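Local coordinates for protein alpha-11 giardin (Giardia intestinalis, PDB 2II2) that binds calcium and, as an annexin, probably acidic phospholipids, and may take part in attachment of the parasite to the intestinal mucosa, at residues A[35-40]-A[263-268]; A[154-159]-A[190-195]; A[225-230]-A[236-241]; A[283-288]-A[297-302]. All coordinates share one frame; numbering follows the deposited sequence.

Contact 1 (A[35-40]-A[263-268]); sequences EERKEL and FHDLHK
The guanidinium of Arg37 takes the carboxylate of Asp265 at its edge, the two flat groups only 17° from coplanar. NH2 is the atom used: it donates to Asp265 OD2 over 2.8 Å in a moderately bent salt bridge (147° at the hydrogen), and OD2 receives it nearly along its own C-O bond. A water lies in the same guanidinium plane and closes a ring, accepting from Arg37 NH1 and donating to Asp265 OD1, 2.6 Å away. The imidazole of His264 carries Asp265 CB toward the rim of one face; Arg37 NH2 comes to its edge, 3.8 Å from His264 CE1, the planes 50° apart. A second water at this edge is 2.7 Å from His264 NE2 and receives a weak bond from Arg37 NH2. In this all-helical annexin the pair ties helix 34-48 to the turn between helices 249-263 and 270-274, across 222 intervening residues. A bend at chi3 turns the arginine's end toward Asp265. Trp32 and Trp73 touch Arg37, and Phe305 meets the His264 ring.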
loop_
_atom_site.group_PDB
_atom_site.type_symbol
_atom_site.label_atom_id
_atom_site.label_comp_id
_atom_site.label_asym_id
_atom_site.label_seq_id
_atom_site.Cartn_x
_atom_site.Cartn_y
_atom_site.Cartn_z
ATOM N N GLU A 35 16.656 7.343 -7.590
ATOM C CA GLU A 35 17.109 8.107 -8.745
ATOM C C GLU A 35 18.006 7.223 -9.620
ATOM O O GLU A 35 17.911 7.260 -10.859
ATOM C CB GLU A 35 17.867 9.336 -8.275
ATOM C CG GLU A 35 18.383 10.205 -9.390
ATOM C CD GLU A 35 19.218 11.339 -8.857
ATOM O OE1 GLU A 35 18.742 12.017 -7.918
ATOM O OE2 GLU A 35 20.348 11.544 -9.365
ATOM N N GLU A 36 18.901 6.470 -8.977
ATOM C CA GLU A 36 19.803 5.567 -9.689
ATOM C C GLU A 36 19.063 4.415 -10.362
ATOM O O GLU A 36 19.447 4.007 -11.464
ATOM C CB GLU A 36 20.902 5.037 -8.756
ATOM C CG GLU A 36 21.888 6.114 -8.302
ATOM C CD GLU A 36 22.768 5.672 -7.156
ATOM O OE1 GLU A 36 22.398 4.755 -6.414
ATOM O OE2 GLU A 36 23.843 6.288 -6.962
ATOM N N ARG A 37 18.018 3.885 -9.721
ATOM C CA ARG A 37 17.296 2.787 -10.370
ATOM C C ARG A 37 16.708 3.259 -11.690
ATOM O O ARG A 37 16.728 2.526 -12.683
ATOM C CB ARG A 37 16.196 2.200 -9.481
ATOM C CG ARG A 37 16.733 1.440 -8.303
ATOM C CD ARG A 37 15.662 0.676 -7.593
ATOM N NE ARG A 37 14.629 1.492 -6.956
ATOM C CZ ARG A 37 14.726 2.082 -5.762
ATOM N NH1 ARG A 37 15.854 2.018 -5.057
ATOM N NH2 ARG A 37 13.692 2.754 -5.268
ATOM N N LYS A 38 16.196 4.486 -11.700
ATOM C CA LYS A 38 15.570 5.032 -12.906
ATOM C C LYS A 38 16.622 5.212 -14.008
ATOM O O LYS A 38 16.438 4.800 -15.168
ATOM C CB LYS A 38 14.888 6.368 -12.580
ATOM C CG LYS A 38 14.087 6.991 -13.732
ATOM C CD LYS A 38 13.529 8.373 -13.327
ATOM C CE LYS A 38 12.659 8.954 -14.434
ATOM N NZ LYS A 38 12.081 10.257 -14.044
ATOM N N GLU A 39 17.748 5.811 -13.634
ATOM C CA GLU A 39 18.862 5.979 -14.590
ATOM C C GLU A 39 19.381 4.646 -15.119
ATOM O O GLU A 39 19.661 4.506 -16.312
ATOM C CB GLU A 39 20.011 6.767 -13.960
ATOM C CG GLU A 39 19.679 8.239 -13.757
ATOM C CD GLU A 39 20.830 9.070 -13.192
ATOM O OE1 GLU A 39 21.779 8.521 -12.571
ATOM O OE2 GLU A 39 20.787 10.305 -13.377
ATOM N N LEU A 40 19.514 3.666 -14.233
ATOM C CA LEU A 40 20.004 2.363 -14.623
ATOM C C LEU A 40 19.038 1.728 -15.630
ATOM O O LEU A 40 19.471 1.175 -16.638
ATOM C CB LEU A 40 20.190 1.496 -13.391
ATOM C CG LEU A 40 20.867 0.148 -13.587
ATOM C CD1 LEU A 40 21.542 -0.239 -12.274
ATOM C CD2 LEU A 40 19.870 -0.937 -13.992
ATOM N N PHE A 263 5.948 1.350 -0.983
ATOM C CA PHE A 263 6.147 2.285 0.118
ATOM C C PHE A 263 7.483 2.188 0.834
ATOM O O PHE A 263 7.715 2.991 1.751
ATOM C CB PHE A 263 5.015 2.138 1.120
ATOM C CG PHE A 263 3.648 2.323 0.527
ATOM C CD1 PHE A 263 3.321 3.480 -0.175
ATOM C CD2 PHE A 263 2.674 1.324 0.666
ATOM C CE1 PHE A 263 2.058 3.635 -0.728
ATOM C CE2 PHE A 263 1.401 1.495 0.126
ATOM C CZ PHE A 263 1.094 2.642 -0.568
ATOM N N HIS A 264 8.360 1.285 0.389
ATOM C CA HIS A 264 9.603 1.078 1.150
ATOM C C HIS A 264 10.472 2.337 1.245
ATOM O O HIS A 264 11.186 2.514 2.230
ATOM C CB HIS A 264 10.436 -0.085 0.576
ATOM C CG HIS A 264 11.009 0.228 -0.758
ATOM N ND1 HIS A 264 12.332 0.566 -0.930
ATOM C CD2 HIS A 264 10.414 0.367 -1.970
ATOM C CE1 HIS A 264 12.543 0.852 -2.204
ATOM N NE2 HIS A 264 11.389 0.780 -2.854
ATOM N N ASP A 265 10.461 3.175 0.204
ATOM C CA ASP A 265 11.203 4.433 0.282
ATOM C C ASP A 265 10.351 5.550 0.869
ATOM O O ASP A 265 10.782 6.280 1.775
ATOM C CB ASP A 265 11.719 4.945 -1.092
ATOM C CG ASP A 265 12.872 4.135 -1.648
ATOM O OD1 ASP A 265 13.821 3.771 -0.910
ATOM O OD2 ASP A 265 12.855 3.890 -2.870
ATOM N N LEU A 266 9.148 5.717 0.320
ATOM C CA LEU A 266 8.312 6.861 0.685
ATOM C C LEU A 266 7.974 6.873 2.166
ATOM O O LEU A 266 7.822 7.940 2.778
ATOM C CB LEU A 266 7.014 6.851 -0.121
ATOM C CG LEU A 266 7.157 7.292 -1.570
ATOM C CD1 LEU A 266 5.860 6.946 -2.279
ATOM C CD2 LEU A 266 7.471 8.792 -1.683
ATOM N N HIS A 267 7.815 5.664 2.718
ATOM C CA HIS A 267 7.412 5.483 4.114
ATOM C C HIS A 267 8.389 4.574 4.831
ATOM O O HIS A 267 7.985 3.635 5.545
ATOM C CB HIS A 267 5.968 5.023 4.210
ATOM C CG HIS A 267 5.047 5.975 3.537
ATOM N ND1 HIS A 267 4.907 7.287 3.954
ATOM C CD2 HIS A 267 4.353 5.859 2.384
ATOM C CE1 HIS A 267 4.104 7.921 3.116
ATOM N NE2 HIS A 267 3.756 7.077 2.154
ATOM N N LYS A 268 9.678 4.897 4.645
ATOM C CA LYS A 268 10.788 4.127 5.183
ATOM C C LYS A 268 10.731 3.885 6.678
ATOM O O LYS A 268 11.293 2.901 7.139
ATOM C CB LYS A 268 12.130 4.776 4.809
ATOM C CG LYS A 268 12.300 6.187 5.373
ATOM C CD LYS A 268 13.616 6.798 4.973
ATOM C CE LYS A 268 13.726 8.283 5.395
ATOM N NZ LYS A 268 15.093 8.885 5.158
HETATM O O HOH W 1 10.949 1.711 -5.334
HETATM O O HOH W 2 15.870 3.179 -2.450
#

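Contact 2 (A[154-159]-A[190-195]); sequences GSVASD and YKEINH
Val156 and Ile193 bury the most surface here, and they join two helices of the annexin array: the first turn of helix 156-169 rests against the middle of helix 187-201. The backbones come close at this point, with the CA atoms of Val156 and Ile193 just 5.2 Å apart. Val156 divides its two methyls between the backbone and a side chain of the opposing helix. CG1, anti to the backbone N (chi1 163°), reaches the peptide between Glu192 and Ile193, 3.6 Å from Ile193 N, and also packs on Ile193 CG1. The other methyl, CG2, lies beside the side chain of Glu192, which crosses that of Val156 at about a right angle.

Ile193 sets out along the flank of its helix, yet its end turns in toward helix 156-169. Its CG1 also lies near the carbonyl oxygen of Val156, while CD1 continues to Asp159, one turn beyond Val156, and touches both Asp159 CB and Asp159 OD2, the latter at 3.6 Å. That carboxylate oxygen has its polar partner in Arg153 NE, a salt bridge; Arg153 also touches Ile193. Leu181 of helix 175-184 packs on Asp159 as well. At the outer margin the contact passes from methyls to a carboxylate, with Val156 CG2 lying 3.4 Å from Glu192 OE1.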
loop_
_atom_site.group_PDB
_atom_site.type_symbol
_atom_site.label_atom_id
_atom_site.label_comp_id
_atom_site.label_asym_id
_atom_site.label_seq_id
_atom_site.Cartn_x
_atom_site.Cartn_y
_atom_site.Cartn_z
ATOM N N GLY A 154 -13.494 22.323 13.303
ATOM C CA GLY A 154 -13.684 22.957 14.615
ATOM C C GLY A 154 -14.740 22.261 15.456
ATOM O O GLY A 154 -15.420 22.884 16.258
ATOM N N SER A 155 -14.898 20.954 15.253
ATOM C CA SER A 155 -15.919 20.190 15.974
ATOM C C SER A 155 -15.342 18.868 16.500
ATOM O O SER A 155 -15.913 17.790 16.274
ATOM C CB SER A 155 -17.148 19.938 15.075
ATOM O OG SER A 155 -16.802 19.235 13.896
ATOM N N VAL A 156 -14.234 18.935 17.227
ATOM C CA VAL A 156 -13.455 17.747 17.574
ATOM C C VAL A 156 -14.288 16.847 18.483
ATOM O O VAL A 156 -14.379 15.630 18.243
ATOM C CB VAL A 156 -12.085 18.086 18.214
ATOM C CG1 VAL A 156 -11.495 16.885 18.933
ATOM C CG2 VAL A 156 -11.115 18.666 17.172
ATOM N N ALA A 157 -14.943 17.435 19.492
ATOM C CA ALA A 157 -15.735 16.617 20.441
ATOM C C ALA A 157 -16.879 15.901 19.748
ATOM O O ALA A 157 -17.115 14.683 19.949
ATOM C CB ALA A 157 -16.252 17.453 21.602
ATOM N N SER A 158 -17.617 16.662 18.943
ATOM C CA SER A 158 -18.753 16.061 18.268
ATOM C C SER A 158 -18.316 15.027 17.223
ATOM O O SER A 158 -19.003 14.021 17.033
ATOM C CB SER A 158 -19.710 17.091 17.682
ATOM O OG SER A 158 -19.100 17.949 16.753
ATOM N N ASP A 159 -17.169 15.234 16.579
ATOM C CA ASP A 159 -16.672 14.269 15.614
ATOM C C ASP A 159 -16.290 12.955 16.294
ATOM O O ASP A 159 -16.545 11.871 15.764
ATOM C CB ASP A 159 -15.464 14.850 14.894
ATOM C CG ASP A 159 -15.813 15.941 13.894
ATOM O OD1 ASP A 159 -17.009 16.175 13.619
ATOM O OD2 ASP A 159 -14.846 16.573 13.402
ATOM N N TYR A 190 -7.576 15.573 13.479
ATOM C CA TYR A 190 -7.767 14.156 13.683
ATOM C C TYR A 190 -6.999 13.591 14.888
ATOM O O TYR A 190 -7.493 12.698 15.571
ATOM C CB TYR A 190 -7.397 13.333 12.426
ATOM C CG TYR A 190 -8.010 11.964 12.484
ATOM C CD1 TYR A 190 -9.367 11.795 12.233
ATOM C CD2 TYR A 190 -7.261 10.851 12.840
ATOM C CE1 TYR A 190 -9.971 10.535 12.300
ATOM C CE2 TYR A 190 -7.834 9.577 12.904
ATOM C CZ TYR A 190 -9.213 9.421 12.643
ATOM O OH TYR A 190 -9.822 8.174 12.696
ATOM N N LYS A 191 -5.796 14.109 15.138
ATOM C CA LYS A 191 -5.059 13.672 16.321
ATOM C C LYS A 191 -5.926 13.919 17.570
ATOM O O LYS A 191 -5.986 13.075 18.489
ATOM C CB LYS A 191 -3.757 14.460 16.433
ATOM C CG LYS A 191 -2.820 13.960 17.517
ATOM C CD LYS A 191 -1.512 14.720 17.575
ATOM C CE LYS A 191 -0.588 14.061 18.598
ATOM N NZ LYS A 191 0.725 14.762 18.618
ATOM N N GLU A 192 -6.595 15.080 17.601
ATOM C CA GLU A 192 -7.469 15.410 18.715
ATOM C C GLU A 192 -8.748 14.546 18.760
ATOM O O GLU A 192 -9.183 14.117 19.839
ATOM C CB GLU A 192 -7.819 16.888 18.658
ATOM C CG GLU A 192 -6.585 17.761 18.793
ATOM C CD GLU A 192 -6.745 19.178 18.245
ATOM O OE1 GLU A 192 -7.858 19.553 17.808
ATOM O OE2 GLU A 192 -5.727 19.923 18.251
ATOM N N ILE A 193 -9.346 14.277 17.590
ATOM C CA ILE A 193 -10.529 13.437 17.501
ATOM C C ILE A 193 -10.208 12.038 18.015
ATOM O O ILE A 193 -10.986 11.455 18.791
ATOM C CB ILE A 193 -11.065 13.399 16.054
ATOM C CG1 ILE A 193 -11.610 14.780 15.654
ATOM C CG2 ILE A 193 -12.090 12.284 15.869
ATOM C CD1 ILE A 193 -11.781 14.915 14.127
ATOM N N ASN A 194 -9.052 11.522 17.582
ATOM C CA ASN A 194 -8.607 10.219 17.994
ATOM C C ASN A 194 -8.442 10.119 19.509
ATOM O O ASN A 194 -8.923 9.163 20.139
ATOM C CB ASN A 194 -7.307 9.885 17.265
ATOM C CG ASN A 194 -6.778 8.539 17.617
ATOM O OD1 ASN A 194 -7.412 7.512 17.319
ATOM N ND2 ASN A 194 -5.596 8.501 18.231
ATOM N N HIS A 195 -7.775 11.098 20.098
ATOM C CA HIS A 195 -7.606 11.082 21.533
ATOM C C HIS A 195 -8.942 11.143 22.249
ATOM O O HIS A 195 -9.176 10.398 23.213
ATOM C CB HIS A 195 -6.729 12.256 21.952
ATOM C CG HIS A 195 -6.656 12.451 23.438
ATOM N ND1 HIS A 195 -6.154 11.486 24.280
ATOM C CD2 HIS A 195 -7.018 13.491 24.224
ATOM C CE1 HIS A 195 -6.200 11.924 25.526
ATOM N NE2 HIS A 195 -6.723 13.136 25.521
#

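Contact 3 (A[225-230]-A[236-241]). With SO4 (sulfate ion), chain C.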
loop_
_atom_site.group_PDB
_atom_site.type_symbol
_atom_site.label_atom_id
_atom_site.label_comp_id
_atom_site.label_asym_id
_atom_site.label_seq_id
_atom_site.Cartn_x
_atom_site.Cartn_y
_atom_site.Cartn_z
ATOM N N ALA A 225 -7.153 4.380 6.433
ATOM C CA ALA A 225 -7.481 5.808 6.344
ATOM C C ALA A 225 -7.320 6.512 7.693
ATOM O O ALA A 225 -6.769 7.623 7.785
ATOM C CB ALA A 225 -8.860 6.012 5.786
ATOM N N HIS A 226 -7.797 5.862 8.742
ATOM C CA HIS A 226 -7.618 6.323 10.125
ATOM C C HIS A 226 -6.144 6.530 10.448
ATOM O O HIS A 226 -5.731 7.598 10.883
ATOM C CB HIS A 226 -8.252 5.256 11.039
ATOM C CG HIS A 226 -7.747 5.274 12.445
ATOM N ND1 HIS A 226 -8.043 6.283 13.335
ATOM C CD2 HIS A 226 -6.932 4.409 13.086
ATOM C CE1 HIS A 226 -7.427 6.024 14.475
ATOM N NE2 HIS A 226 -6.759 4.893 14.354
ATOM N N TYR A 227 -5.341 5.493 10.246
ATOM C CA TYR A 227 -3.932 5.591 10.608
ATOM C C TYR A 227 -3.180 6.604 9.762
ATOM O O TYR A 227 -2.251 7.213 10.261
ATOM C CB TYR A 227 -3.257 4.217 10.604
ATOM C CG TYR A 227 -3.511 3.431 11.872
ATOM C CD1 TYR A 227 -4.029 2.149 11.838
ATOM C CD2 TYR A 227 -3.210 3.982 13.121
ATOM C CE1 TYR A 227 -4.245 1.417 13.027
ATOM C CE2 TYR A 227 -3.420 3.260 14.299
ATOM C CZ TYR A 227 -3.935 1.984 14.248
ATOM O OH TYR A 227 -4.090 1.289 15.421
ATOM N N TYR A 228 -3.559 6.763 8.493
ATOM C CA TYR A 228 -2.901 7.718 7.610
ATOM C C TYR A 228 -2.963 9.118 8.207
ATOM O O TYR A 228 -2.005 9.875 8.137
ATOM C CB TYR A 228 -3.536 7.691 6.207
ATOM C CG TYR A 228 -2.755 8.584 5.264
ATOM C CD1 TYR A 228 -1.643 8.083 4.576
ATOM C CD2 TYR A 228 -3.111 9.897 5.067
ATOM C CE1 TYR A 228 -0.888 8.895 3.731
ATOM C CE2 TYR A 228 -2.352 10.722 4.225
ATOM C CZ TYR A 228 -1.244 10.215 3.555
ATOM O OH TYR A 228 -0.485 11.018 2.730
ATOM N N ASN A 229 -4.122 9.430 8.788
ATOM C CA ASN A 229 -4.305 10.719 9.431
ATOM C C ASN A 229 -3.340 10.961 10.603
ATOM O O ASN A 229 -2.963 12.087 10.882
ATOM C CB ASN A 229 -5.710 10.901 9.936
ATOM C CG ASN A 229 -6.724 11.105 8.832
ATOM O OD1 ASN A 229 -6.364 11.419 7.697
ATOM N ND2 ASN A 229 -7.992 10.939 9.156
ATOM N N LEU A 230 -3.043 9.894 11.330
ATOM C CA LEU A 230 -2.102 9.974 12.450
ATOM C C LEU A 230 -0.646 10.079 11.974
ATOM O O LEU A 230 0.108 10.945 12.458
ATOM C CB LEU A 230 -2.318 8.798 13.395
ATOM C CG LEU A 230 -3.698 8.750 14.086
ATOM C CD1 LEU A 230 -3.868 7.464 14.910
ATOM C CD2 LEU A 230 -4.006 9.980 14.931
ATOM N N VAL A 236 1.003 2.579 6.573
ATOM C CA VAL A 236 1.789 1.547 5.922
ATOM C C VAL A 236 2.103 0.413 6.900
ATOM O O VAL A 236 1.979 -0.761 6.562
ATOM C CB VAL A 236 3.074 2.139 5.325
ATOM C CG1 VAL A 236 3.984 1.042 4.755
ATOM C CG2 VAL A 236 2.752 3.145 4.246
ATOM N N ALA A 237 2.504 0.765 8.125
ATOM C CA ALA A 237 2.772 -0.257 9.142
ATOM C C ALA A 237 1.534 -1.114 9.398
ATOM O O ALA A 237 1.650 -2.343 9.505
ATOM C CB ALA A 237 3.213 0.388 10.429
ATOM N N TYR A 238 0.357 -0.499 9.543
ATOM C CA TYR A 238 -0.880 -1.268 9.766
ATOM C C TYR A 238 -1.146 -2.209 8.590
ATOM O O TYR A 238 -1.470 -3.379 8.794
ATOM C CB TYR A 238 -2.061 -0.301 9.981
ATOM C CG TYR A 238 -3.350 -1.079 10.030
ATOM C CD1 TYR A 238 -3.799 -1.662 11.205
ATOM C CD2 TYR A 238 -4.107 -1.272 8.877
ATOM C CE1 TYR A 238 -4.951 -2.420 11.210
ATOM C CE2 TYR A 238 -5.243 -2.035 8.860
ATOM C CZ TYR A 238 -5.683 -2.608 10.017
ATOM O OH TYR A 238 -6.826 -3.373 9.975
ATOM N N ALA A 239 -1.008 -1.706 7.369
ATOM C CA ALA A 239 -1.258 -2.517 6.192
ATOM C C ALA A 239 -0.298 -3.710 6.166
ATOM O O ALA A 239 -0.689 -4.843 5.839
ATOM C CB ALA A 239 -1.136 -1.698 4.944
ATOM N N PHE A 240 0.952 -3.473 6.530
ATOM C CA PHE A 240 1.950 -4.532 6.558
ATOM C C PHE A 240 1.594 -5.583 7.606
ATOM O O PHE A 240 1.669 -6.794 7.352
ATOM C CB PHE A 240 3.378 -3.952 6.749
ATOM C CG PHE A 240 4.446 -4.937 6.377
ATOM C CD1 PHE A 240 4.833 -5.082 5.050
ATOM C CD2 PHE A 240 5.025 -5.751 7.333
ATOM C CE1 PHE A 240 5.757 -6.023 4.674
ATOM C CE2 PHE A 240 5.982 -6.685 6.973
ATOM C CZ PHE A 240 6.361 -6.816 5.629
ATOM N N HIS A 241 1.179 -5.104 8.785
ATOM C CA HIS A 241 0.670 -5.979 9.854
ATOM C C HIS A 241 -0.495 -6.843 9.341
ATOM O O HIS A 241 -0.549 -8.071 9.536
ATOM C CB HIS A 241 0.209 -5.141 11.062
ATOM C CG HIS A 241 -0.287 -5.972 12.211
ATOM N ND1 HIS A 241 0.509 -6.893 12.859
ATOM C CD2 HIS A 241 -1.491 -6.025 12.826
ATOM C CE1 HIS A 241 -0.180 -7.476 13.822
ATOM N NE2 HIS A 241 -1.399 -6.969 13.821
HETATM S S SO4 C . -3.923 -5.592 16.882
HETATM O O1 SO4 C . -5.156 -6.321 17.164
HETATM O O2 SO4 C . -2.797 -6.336 17.438
HETATM O O3 SO4 C . -3.754 -5.454 15.438
HETATM O O4 SO4 C . -3.978 -4.266 17.493
#
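Tyr227 and Tyr238 join the consecutive helices 216-230 and 232-244 of the annexin fold: the CD1-CE1 side of Tyr227 lies against CB, CG and CD1 of Tyr238. The rings are oblique to each other, with planes at 35°. Their centroids are 5.5 Å apart. The nearest atoms are Tyr227 CE1 and Tyr238 CD1 at 3.6 Å, and Tyr227 CD1 also rests on Tyr238 CB at 3.7 Å. The two side chains cross at about a right angle. Both phenol oxygens are anchored by hydrogen bonds toward helix 205-212: Tyr227 OH to Gln206 and Tyr238 OH to Glu210, which would limit how far either ring can swing. One turn beyond Tyr238, His241 stacks on Trp277; one of its two conformers makes a doubtful contact with a sulfate ion, probably from the crystallisation liquor. Behind the tyrosine pair, His226 puts its CD2 over the centre of one face of the Tyr227 ring, 3.6 Å above the plane.

Contact 4 (A[283-288]-A[297-302]); sequences DILSRF and NFRDAC
Arg299 leaves its helix with CG anti to the backbone N (chi1 174°) and bends at chi3 (73°), a course that carries its guanidinium to the carbonyl of Phe288. NH1 donates to Phe288 O over 2.9 Å, within the carbonyl plane and at the guanidinium edge. A water that accepts from Arg299 N lies 3.0 Å from Phe288 O and may donate to it. The residues belong to the last two helices of the chain, 280-287 and 298-306, or their ends; the short segments are nearly antiparallel, with axes 9.5 Å apart. Beside the polar bridge, Phe298 directs its edge at the Phe288 ring in a T-shaped pair, CE2 standing over the ring centre; Arg287 CG covers the opposite face. Cys302 SG packs against Ile284 CD1 at 3.8 Å, and Leu285 CD2 lies 4.0 Å from Arg299 CD. The side chain of Phe298 is about 9 Å from that of Glu66, a calcium ligand when the ion is bound.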
loop_
_atom_site.group_PDB
_atom_site.type_symbol
_atom_site.label_atom_id
_atom_site.label_comp_id
_atom_site.label_asym_id
_atom_site.label_seq_id
_atom_site.Cartn_x
_atom_site.Cartn_y
_atom_site.Cartn_z
ATOM N N ASP A 283 9.662 -10.007 12.460
ATOM C CA ASP A 283 8.438 -10.588 11.955
ATOM C C ASP A 283 8.506 -10.928 10.470
ATOM O O ASP A 283 7.924 -11.923 10.022
ATOM C CB ASP A 283 7.251 -9.693 12.242
ATOM C CG ASP A 283 6.822 -9.727 13.701
ATOM O OD1 ASP A 283 7.468 -10.408 14.528
ATOM O OD2 ASP A 283 5.814 -9.053 13.997
ATOM N N ILE A 284 9.243 -10.147 9.692
ATOM C CA ILE A 284 9.472 -10.519 8.309
ATOM C C ILE A 284 10.212 -11.864 8.258
ATOM O O ILE A 284 9.838 -12.773 7.505
ATOM C CB ILE A 284 10.249 -9.399 7.563
ATOM C CG1 ILE A 284 9.337 -8.168 7.342
ATOM C CG2 ILE A 284 10.753 -9.917 6.238
ATOM C CD1 ILE A 284 10.069 -6.857 7.006
ATOM N N LEU A 285 11.249 -11.991 9.087
ATOM C CA LEU A 285 12.034 -13.219 9.172
ATOM C C LEU A 285 11.177 -14.404 9.581
ATOM O O LEU A 285 11.274 -15.498 8.996
ATOM C CB LEU A 285 13.191 -13.045 10.175
ATOM C CG LEU A 285 14.401 -12.199 9.731
ATOM C CD1 LEU A 285 15.309 -11.844 10.909
ATOM C CD2 LEU A 285 15.195 -12.914 8.653
ATOM N N SER A 286 10.333 -14.209 10.594
ATOM C CA SER A 286 9.512 -15.299 11.120
ATOM C C SER A 286 8.394 -15.690 10.180
ATOM O O SER A 286 8.129 -16.880 9.983
ATOM C CB SER A 286 8.894 -14.911 12.463
ATOM O OG SER A 286 9.885 -14.738 13.446
ATOM N N ARG A 287 7.709 -14.676 9.641
ATOM C CA ARG A 287 6.476 -14.905 8.895
ATOM C C ARG A 287 6.701 -15.504 7.533
ATOM O O ARG A 287 5.942 -16.388 7.101
ATOM C CB ARG A 287 5.671 -13.588 8.753
ATOM C CG ARG A 287 4.462 -13.661 7.790
ATOM C CD ARG A 287 3.453 -14.629 8.331
ATOM N NE ARG A 287 2.242 -14.865 7.511
ATOM C CZ ARG A 287 2.121 -15.827 6.589
ATOM N NH1 ARG A 287 3.154 -16.614 6.292
ATOM N NH2 ARG A 287 0.967 -16.024 5.952
ATOM N N PHE A 288 7.694 -14.990 6.818
ATOM C CA PHE A 288 7.834 -15.292 5.376
ATOM C C PHE A 288 8.858 -16.409 5.179
ATOM O O PHE A 288 10.015 -16.178 4.759
ATOM C CB PHE A 288 8.139 -14.016 4.586
ATOM C CG PHE A 288 7.065 -12.973 4.712
ATOM C CD1 PHE A 288 7.242 -11.888 5.557
ATOM C CD2 PHE A 288 5.849 -13.107 4.043
ATOM C CE1 PHE A 288 6.242 -10.929 5.708
ATOM C CE2 PHE A 288 4.850 -12.148 4.196
ATOM C CZ PHE A 288 5.062 -11.059 5.033
ATOM N N ASN A 297 12.497 -16.604 -1.922
ATOM C CA ASN A 297 13.387 -15.454 -1.796
ATOM C C ASN A 297 12.705 -14.143 -1.456
ATOM O O ASN A 297 13.359 -13.095 -1.383
ATOM C CB ASN A 297 14.260 -15.309 -3.043
ATOM C CG ASN A 297 15.191 -16.492 -3.194
ATOM O OD1 ASN A 297 16.010 -16.751 -2.315
ATOM N ND2 ASN A 297 15.081 -17.201 -4.292
ATOM N N PHE A 298 11.389 -14.183 -1.246
ATOM C CA PHE A 298 10.640 -12.972 -0.926
ATOM C C PHE A 298 11.128 -12.333 0.365
ATOM O O PHE A 298 11.291 -11.109 0.423
ATOM C CB PHE A 298 9.123 -13.236 -0.820
ATOM C CG PHE A 298 8.387 -12.013 -0.361
ATOM C CD1 PHE A 298 8.248 -10.906 -1.216
ATOM C CD2 PHE A 298 7.955 -11.888 0.947
ATOM C CE1 PHE A 298 7.654 -9.750 -0.786
ATOM C CE2 PHE A 298 7.353 -10.708 1.392
ATOM C CZ PHE A 298 7.226 -9.644 0.520
ATOM N N ARG A 299 11.334 -13.137 1.417
ATOM C CA ARG A 299 11.774 -12.578 2.703
ATOM C C ARG A 299 13.017 -11.703 2.553
ATOM O O ARG A 299 13.084 -10.590 3.095
ATOM C CB ARG A 299 12.010 -13.722 3.694
ATOM C CG ARG A 299 12.600 -13.360 5.049
ATOM C CD ARG A 299 12.890 -14.641 5.842
ATOM N NE ARG A 299 14.041 -15.363 5.308
ATOM C CZ ARG A 299 13.971 -16.474 4.585
ATOM N NH1 ARG A 299 12.796 -17.042 4.315
ATOM N NH2 ARG A 299 15.087 -17.053 4.140
ATOM N N ASP A 300 14.012 -12.214 1.840
ATOM C CA ASP A 300 15.237 -11.473 1.656
ATOM C C ASP A 300 15.054 -10.215 0.814
ATOM O O ASP A 300 15.635 -9.170 1.119
ATOM C CB ASP A 300 16.307 -12.380 1.057
ATOM C CG ASP A 300 16.827 -13.398 2.062
ATOM O OD1 ASP A 300 16.848 -13.112 3.280
ATOM O OD2 ASP A 300 17.204 -14.504 1.636
ATOM N N ALA A 301 14.214 -10.301 -0.209
ATOM C CA ALA A 301 13.885 -9.111 -0.980
ATOM C C ALA A 301 13.211 -8.061 -0.106
ATOM O O ALA A 301 13.514 -6.871 -0.220
ATOM C CB ALA A 301 12.988 -9.470 -2.151
ATOM N N CYS A 302 12.270 -8.512 0.713
ATOM C CA CYS A 302 11.503 -7.636 1.584
ATOM C C CYS A 302 12.427 -6.933 2.580
ATOM O O CYS A 302 12.365 -5.715 2.744
ATOM C CB CYS A 302 10.439 -8.471 2.292
ATOM S SG CYS A 302 9.318 -7.516 3.339
HETATM O O HOH W 3 10.055 -15.666 1.811
#

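How the contacts relate
Contacts 1, 3 and 4 are largely buried, whereas contact 2 lies farthest from the chain centre and is only partly buried. Contact 3 touches the other three: Val236 packs on Phe263 and His267 of contact 1, Phe240 on Ile284, Phe288 and Cys302 of contact 4, and His226 reaches Tyr190 of contact 2. Helix 249-263 is shared background, since the turn of contact 1 follows it and side chains of contacts 3 and 4 pack on it. Aromatic packing dominates in contact 3, methyl packing in contact 2, while contact 4 adds an arginine-to-carbonyl bond to its aromatic core. Only contact 1 has a salt bridge between its segments, and its long loop encloses contacts 2 and 3.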